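Local coordinates for protein carbamate kinase (Mycoplasma penetrans, PDB 4AXS) that probably catalyses phosphoryl transfer between carbamoyl phosphate and ADP, yielding ATP and carbamate, as a member of the amino acid kinase family, at residues R26-D38 with H62-V74. Sequence-based numbering, arbitrary orientation.
Sequences RIVIALGGNALGD and HEVIVGHGNGPQV. With SO4 (sulfate ion), chain B; SO4 (sulfate ion), chain C.
I27 to L31 pair in parallel with V64 to H68, a beta-alpha-beta unit whose connection is mainly helical, illustrating how an amino acid kinase fold carries glycine-rich loops at the C-terminal ends of its strands. Backbone bonds alternate along the pair: I29 N reaches I65 O at 3.0 Å, nearly in line with the carbonyl, and L31 O then receives G69 N beyond the strand. I27, I29, V64 and L31 lie on the face where helix 48-59 packs, with I29 CD1 resting on V64 CG1 (3.8 Å). On the other face V28 CG2 meets I65 CB.

At the strand starts, R26 and E63 form a salt bridge. The R26 chain turns about its CG-CD bond (chi3 -76°), bringing NE to E63 OE1 and NH2 to OE2, the guanidinium and carboxylate planes turned 61° apart. On the opposite face of the sheet, I27 CD1 sits over one face of the H62 ring, a CH-pi contact 3.8 Å from the centroid.

Past the strands, G33 and G69 flank one sulfate, probably from the crystallisation liquor: G33 N points at its O2 in a doubtfully short bond. K232 NZ also hydrogen-bonds to a sulfate bound here, consistent with a phosphate site. Bent at chi2 (65°), Q73 sends NE2 to G33 O at 3.0 Å, an oxygen in its amide plane that also accepts a bond from L36 N.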
ATOM      1  N   ARG A  26      11.381 -20.262   9.567  1.00 59.35           N
ATOM      2  CA  ARG A  26      10.369 -19.429   8.930  1.00 59.05           C
ATOM      3  C   ARG A  26       9.159 -19.262   9.843  1.00 60.34           C
ATOM      4  O   ARG A  26       8.688 -20.231  10.448  1.00 61.12           O
ATOM      5  CB  ARG A  26       9.949 -20.020   7.579  1.00 61.35           C
ATOM      6  CG  ARG A  26       9.125 -19.064   6.720  1.00 61.65           C
ATOM      7  CD  ARG A  26       9.009 -19.532   5.277  1.00 56.84           C
ATOM      8  NE  ARG A  26      10.245 -19.293   4.540  1.00 58.92           N
ATOM      9  CZ  ARG A  26      10.371 -19.420   3.221  1.00 58.76           C
ATOM     10  NH1 ARG A  26       9.327 -19.787   2.487  1.00 55.87           N
ATOM     11  NH2 ARG A  26      11.537 -19.185   2.634  1.00 49.51           N
ATOM     12  N   ILE A  27       8.657 -18.032   9.941  1.00 55.89           N
ATOM     13  CA  ILE A  27       7.586 -17.709  10.886  1.00 57.42           C
ATOM     14  C   ILE A  27       6.646 -16.609  10.390  1.00 55.28           C
ATOM     15  O   ILE A  27       7.079 -15.489  10.125  1.00 53.63           O
ATOM     16  CB  ILE A  27       8.160 -17.234  12.226  1.00 55.20           C
ATOM     17  CG1 ILE A  27       9.104 -18.291  12.810  1.00 57.20           C
ATOM     18  CG2 ILE A  27       7.031 -16.900  13.185  1.00 52.22           C
ATOM     19  CD1 ILE A  27      10.031 -17.764  13.891  1.00 52.92           C
ATOM     20  N   VAL A  28       5.359 -16.930  10.277  1.00 51.50           N
ATOM     21  CA  VAL A  28       4.356 -15.948   9.897  1.00 42.65           C
ATOM     22  C   VAL A  28       3.657 -15.423  11.129  1.00 47.40           C
ATOM     23  O   VAL A  28       3.084 -16.191  11.914  1.00 53.31           O
ATOM     24  CB  VAL A  28       3.298 -16.545   8.970  1.00 45.57           C
ATOM     25  CG1 VAL A  28       2.173 -15.549   8.767  1.00 44.16           C
ATOM     26  CG2 VAL A  28       3.920 -16.930   7.630  1.00 47.64           C
ATOM     27  N   ILE A  29       3.695 -14.112  11.305  1.00 41.09           N
ATOM     28  CA  ILE A  29       3.119 -13.494  12.488  1.00 44.46           C
ATOM     29  C   ILE A  29       1.955 -12.590  12.107  1.00 41.23           C
ATOM     30  O   ILE A  29       2.065 -11.803  11.180  1.00 42.16           O
ATOM     31  CB  ILE A  29       4.180 -12.688  13.278  1.00 46.81           C
ATOM     32  CG1 ILE A  29       5.420 -13.547  13.524  1.00 48.91           C
ATOM     33  CG2 ILE A  29       3.616 -12.211  14.612  1.00 51.25           C
ATOM     34  CD1 ILE A  29       6.419 -12.928  14.484  1.00 45.55           C
ATOM     35  N   ALA A  30       0.847 -12.707  12.830  1.00 42.62           N
ATOM     36  CA  ALA A  30      -0.347 -11.922  12.545  1.00 40.25           C
ATOM     37  C   ALA A  30      -0.714 -11.007  13.712  1.00 41.79           C
ATOM     38  O   ALA A  30      -1.001 -11.473  14.806  1.00 47.11           O
ATOM     39  CB  ALA A  30      -1.513 -12.848  12.206  1.00 39.88           C
ATOM     40  N   LEU A  31      -0.721  -9.701  13.466  1.00 45.08           N
ATOM     41  CA  LEU A  31      -0.946  -8.708  14.523  1.00 46.03           C
ATOM     42  C   LEU A  31      -2.345  -8.092  14.473  1.00 43.53           C
ATOM     43  O   LEU A  31      -2.704  -7.426  13.499  1.00 48.60           O
ATOM     44  CB  LEU A  31       0.108  -7.606  14.416  1.00 44.14           C
ATOM     45  CG  LEU A  31       0.019  -6.345  15.275  1.00 44.28           C
ATOM     46  CD1 LEU A  31       0.270  -6.637  16.730  1.00 46.53           C
ATOM     47  CD2 LEU A  31       1.050  -5.344  14.760  1.00 48.38           C
ATOM     48  N   GLY A  32      -3.135  -8.311  15.516  1.00 39.00           N
ATOM     49  CA  GLY A  32      -4.499  -7.828  15.536  1.00 41.14           C
ATOM     50  C   GLY A  32      -4.611  -6.329  15.343  1.00 38.26           C
ATOM     51  O   GLY A  32      -3.718  -5.584  15.713  1.00 38.54           O
ATOM     52  N   GLY A  33      -5.722  -5.900  14.758  1.00 38.05           N
ATOM     53  CA  GLY A  33      -6.039  -4.493  14.617  1.00 40.83           C
ATOM     54  C   GLY A  33      -6.196  -3.733  15.929  1.00 45.49           C
ATOM     55  O   GLY A  33      -5.904  -2.532  15.983  1.00 43.44           O
ATOM     56  N   ASN A  34      -6.650  -4.407  16.988  1.00 40.91           N
ATOM     57  CA  ASN A  34      -6.805  -3.723  18.268  1.00 42.37           C
ATOM     58  C   ASN A  34      -5.442  -3.390  18.872  1.00 43.34           C
ATOM     59  O   ASN A  34      -5.315  -2.470  19.679  1.00 46.45           O
ATOM     60  CB  ASN A  34      -7.635  -4.545  19.261  1.00 49.75           C
ATOM     61  CG  ASN A  34      -8.968  -5.003  18.689  1.00 50.27           C
ATOM     62  OD1 ASN A  34      -9.615  -4.295  17.911  1.00 47.04           O
ATOM     63  ND2 ASN A  34      -9.387  -6.205  19.082  1.00 51.32           N
ATOM     64  N   ALA A  35      -4.421  -4.141  18.474  1.00 39.80           N
ATOM     65  CA  ALA A  35      -3.057  -3.869  18.909  1.00 39.10           C
ATOM     66  C   ALA A  35      -2.431  -2.645  18.212  1.00 45.98           C
ATOM     67  O   ALA A  35      -1.340  -2.205  18.588  1.00 42.98           O
ATOM     68  CB  ALA A  35      -2.191  -5.088  18.702  1.00 35.56           C
ATOM     69  N   LEU A  36      -3.109  -2.097  17.203  1.00 42.77           N
ATOM     70  CA  LEU A  36      -2.575  -0.920  16.516  1.00 41.86           C
ATOM     71  C   LEU A  36      -3.228   0.385  16.997  1.00 47.77           C
ATOM     72  O   LEU A  36      -2.787   1.488  16.628  1.00 45.55           O
ATOM     73  CB  LEU A  36      -2.644  -1.075  14.986  1.00 40.77           C
ATOM     74  CG  LEU A  36      -1.780  -2.202  14.381  1.00 40.20           C
ATOM     75  CD1 LEU A  36      -2.219  -2.569  12.975  1.00 37.86           C
ATOM     76  CD2 LEU A  36      -0.285  -1.889  14.408  1.00 34.65           C
ATOM     77  N   GLY A  37      -4.266   0.266  17.823  1.00 38.61           N
ATOM     78  CA  GLY A  37      -4.808   1.428  18.501  1.00 39.22           C
ATOM     79  C   GLY A  37      -5.976   2.161  17.863  1.00 47.38           C
ATOM     80  O   GLY A  37      -6.765   1.589  17.114  1.00 48.62           O
ATOM     81  N   ASP A  38      -6.081   3.448  18.180  1.00 49.74           N
ATOM     82  CA  ASP A  38      -7.266   4.251  17.876  1.00 51.14           C
ATOM     83  C   ASP A  38      -6.961   5.432  16.948  1.00 51.48           C
ATOM     84  O   ASP A  38      -7.835   5.919  16.224  1.00 46.22           O
ATOM     85  CB  ASP A  38      -7.837   4.808  19.181  1.00 52.90           C
ATOM     86  CG  ASP A  38      -9.103   4.110  19.615  1.00 66.00           C
ATOM     87  OD1 ASP A  38      -9.072   2.871  19.825  1.00 68.87           O
ATOM     88  OD2 ASP A  38     -10.129   4.813  19.764  1.00 68.24           O
ATOM     89  N   HIS A  62      15.659 -16.663  11.799  1.00 66.43           N
ATOM     90  CA  HIS A  62      14.321 -16.904  11.257  1.00 64.54           C
ATOM     91  C   HIS A  62      13.928 -15.951  10.120  1.00 61.35           C
ATOM     92  O   HIS A  62      14.377 -14.803  10.061  1.00 54.36           O
ATOM     93  CB  HIS A  62      13.272 -16.832  12.362  1.00 59.97           C
ATOM     94  CG  HIS A  62      13.517 -17.786  13.488  1.00 69.67           C
ATOM     95  ND1 HIS A  62      13.350 -19.149  13.359  1.00 74.64           N
ATOM     96  CD2 HIS A  62      13.912 -17.573  14.766  1.00 64.29           C
ATOM     97  CE1 HIS A  62      13.636 -19.734  14.510  1.00 65.93           C
ATOM     98  NE2 HIS A  62      13.982 -18.801  15.377  1.00 61.54           N
ATOM     99  N   GLU A  63      13.094 -16.462   9.219  1.00 57.82           N
ATOM    100  CA  GLU A  63      12.411 -15.647   8.226  1.00 60.83           C
ATOM    101  C   GLU A  63      11.050 -15.266   8.799  1.00 56.19           C
ATOM    102  O   GLU A  63      10.234 -16.139   9.068  1.00 59.40           O
ATOM    103  CB  GLU A  63      12.196 -16.439   6.930  1.00 62.39           C
ATOM    104  CG  GLU A  63      13.439 -17.111   6.344  1.00 61.14           C
ATOM    105  CD  GLU A  63      13.087 -18.367   5.556  1.00 64.38           C
ATOM    106  OE1 GLU A  63      12.832 -19.416   6.197  1.00 68.60           O
ATOM    107  OE2 GLU A  63      13.048 -18.307   4.305  1.00 50.44           O
ATOM    108  N   VAL A  64      10.807 -13.972   8.994  1.00 57.39           N
ATOM    109  CA  VAL A  64       9.521 -13.503   9.506  1.00 51.23           C
ATOM    110  C   VAL A  64       8.702 -12.837   8.410  1.00 53.67           C
ATOM    111  O   VAL A  64       9.051 -11.759   7.922  1.00 55.85           O
ATOM    112  CB  VAL A  64       9.673 -12.506  10.688  1.00 54.00           C
ATOM    113  CG1 VAL A  64       8.303 -12.106  11.235  1.00 48.59           C
ATOM    114  CG2 VAL A  64      10.544 -13.088  11.796  1.00 50.15           C
ATOM    115  N   ILE A  65       7.617 -13.496   8.021  1.00 52.40           N
ATOM    116  CA  ILE A  65       6.617 -12.910   7.144  1.00 44.18           C
ATOM    117  C   ILE A  65       5.607 -12.179   8.023  1.00 45.34           C
ATOM    118  O   ILE A  65       5.057 -12.754   8.956  1.00 37.90           O
ATOM    119  CB  ILE A  65       5.893 -13.993   6.358  1.00 47.27           C
ATOM    120  CG1 ILE A  65       6.876 -14.736   5.444  1.00 53.57           C
ATOM    121  CG2 ILE A  65       4.755 -13.386   5.542  1.00 49.71           C
ATOM    122  CD1 ILE A  65       7.896 -15.601   6.152  1.00 51.92           C
ATOM    123  N   VAL A  66       5.366 -10.903   7.741  1.00 47.54           N
ATOM    124  CA  VAL A  66       4.533 -10.104   8.639  1.00 45.60           C
ATOM    125  C   VAL A  66       3.153  -9.754   8.081  1.00 42.38           C
ATOM    126  O   VAL A  66       3.001  -9.520   6.879  1.00 43.28           O
ATOM    127  CB  VAL A  66       5.264  -8.834   9.089  1.00 40.17           C
ATOM    128  CG1 VAL A  66       4.426  -8.087  10.100  1.00 38.16           C
ATOM    129  CG2 VAL A  66       6.610  -9.201   9.685  1.00 36.91           C
ATOM    130  N   GLY A  67       2.157  -9.729   8.969  1.00 40.73           N
ATOM    131  CA  GLY A  67       0.778  -9.448   8.609  1.00 38.43           C
ATOM    132  C   GLY A  67       0.056  -8.733   9.735  1.00 39.18           C
ATOM    133  O   GLY A  67       0.589  -8.621  10.832  1.00 40.20           O
ATOM    134  N   HIS A  68      -1.153  -8.240   9.471  1.00 38.85           N
ATOM    135  CA  HIS A  68      -1.883  -7.437  10.452  1.00 37.71           C
ATOM    136  C   HIS A  68      -3.354  -7.303  10.099  1.00 36.29           C
ATOM    137  O   HIS A  68      -3.730  -7.381   8.929  1.00 35.22           O
ATOM    138  CB  HIS A  68      -1.276  -6.037  10.561  1.00 38.77           C
ATOM    139  CG  HIS A  68      -1.473  -5.198   9.334  1.00 36.35           C
ATOM    140  ND1 HIS A  68      -2.612  -4.455   9.114  1.00 31.88           N
ATOM    141  CD2 HIS A  68      -0.672  -4.987   8.264  1.00 33.41           C
ATOM    142  CE1 HIS A  68      -2.517  -3.839   7.952  1.00 30.58           C
ATOM    143  NE2 HIS A  68      -1.346  -4.140   7.419  1.00 36.11           N
ATOM    144  N   GLY A  69      -4.181  -7.089  11.117  1.00 33.79           N
ATOM    145  CA  GLY A  69      -5.597  -6.864  10.908  1.00 33.16           C
ATOM    146  C   GLY A  69      -5.855  -5.382  10.765  1.00 36.61           C
ATOM    147  O   GLY A  69      -4.917  -4.578  10.800  1.00 33.38           O
ATOM    148  N   ASN A  70      -7.126  -5.011  10.620  1.00 35.77           N
ATOM    149  CA  ASN A  70      -7.474  -3.619  10.367  1.00 32.69           C
ATOM    150  C   ASN A  70      -8.889  -3.223  10.771  1.00 36.59           C
ATOM    151  O   ASN A  70      -9.416  -2.227  10.286  1.00 34.60           O
ATOM    152  CB  ASN A  70      -7.263  -3.300   8.899  1.00 30.68           C
ATOM    153  CG  ASN A  70      -8.390  -3.813   8.026  1.00 34.42           C
ATOM    154  OD1 ASN A  70      -9.090  -4.775   8.384  1.00 26.20           O
ATOM    155  ND2 ASN A  70      -8.579  -3.169   6.866  1.00 25.81           N
ATOM    156  N   GLY A  71      -9.500  -4.002  11.664  1.00 39.32           N
ATOM    157  CA  GLY A  71     -10.854  -3.735  12.107  1.00 32.16           C
ATOM    158  C   GLY A  71     -11.061  -2.275  12.459  1.00 36.75           C
ATOM    159  O   GLY A  71     -11.870  -1.584  11.840  1.00 38.56           O
ATOM    160  N   PRO A  72     -10.331  -1.787  13.465  1.00 37.04           N
ATOM    161  CA  PRO A  72     -10.524  -0.396  13.878  1.00 37.18           C
ATOM    162  C   PRO A  72     -10.081   0.621  12.802  1.00 42.30           C
ATOM    163  O   PRO A  72     -10.760   1.624  12.579  1.00 44.78           O
ATOM    164  CB  PRO A  72      -9.637  -0.274  15.132  1.00 39.37           C
ATOM    165  CG  PRO A  72      -9.378  -1.677  15.587  1.00 41.39           C
ATOM    166  CD  PRO A  72      -9.387  -2.506  14.340  1.00 44.39           C
ATOM    167  N   GLN A  73      -8.956   0.373  12.142  1.00 38.44           N
ATOM    168  CA  GLN A  73      -8.390   1.391  11.260  1.00 35.98           C
ATOM    169  C   GLN A  73      -9.260   1.604  10.045  1.00 39.85           C
ATOM    170  O   GLN A  73      -9.439   2.737   9.610  1.00 40.19           O
ATOM    171  CB  GLN A  73      -6.960   1.038  10.839  1.00 33.06           C
ATOM    172  CG  GLN A  73      -5.985   0.908  12.007  1.00 33.62           C
ATOM    173  CD  GLN A  73      -6.322  -0.256  12.954  1.00 37.56           C
ATOM    174  OE1 GLN A  73      -7.016  -1.214  12.577  1.00 33.90           O
ATOM    175  NE2 GLN A  73      -5.821  -0.174  14.181  1.00 37.14           N
ATOM    176  N   VAL A  74      -9.803   0.519   9.497  1.00 36.55           N
ATOM    177  CA  VAL A  74     -10.619   0.631   8.298  1.00 35.13           C
ATOM    178  C   VAL A  74     -11.944   1.278   8.656  1.00 39.70           C
ATOM    179  O   VAL A  74     -12.451   2.120   7.917  1.00 48.19           O
ATOM    180  CB  VAL A  74     -10.821  -0.723   7.561  1.00 37.93           C
ATOM    181  CG1 VAL A  74     -11.731  -1.673   8.364  1.00 35.62           C
ATOM    182  CG2 VAL A  74     -11.391  -0.485   6.178  1.00 35.51           C
TER
HETATM  183  S   SO4 B1311      -8.772  -7.658  13.638  1.00 58.37           S
HETATM  184  O1  SO4 B1311      -9.634  -7.359  12.492  1.00 36.82           O
HETATM  185  O2  SO4 B1311      -7.565  -6.852  13.475  1.00 46.61           O
HETATM  186  O3  SO4 B1311      -9.400  -7.310  14.920  1.00 58.34           O
HETATM  187  O4  SO4 B1311      -8.471  -9.097  13.705  1.00 56.57           O
HETATM  188  S   SO4 C1312      -7.267  -9.547  19.307  1.00 68.64           S
HETATM  189  O1  SO4 C1312      -6.696 -10.600  20.140  1.00 63.77           O
HETATM  190  O2  SO4 C1312      -7.212  -8.300  20.075  1.00 60.86           O
HETATM  191  O3  SO4 C1312      -6.492  -9.446  18.071  1.00 59.21           O
HETATM  192  O4  SO4 C1312      -8.657  -9.871  18.964  1.00 61.57           O
HETATM  193  O   HOH W   1      11.910 -21.486  12.440  1.00 44.41           O
HETATM  194  O   HOH W   2      -4.823   2.865  14.811  1.00 44.92           O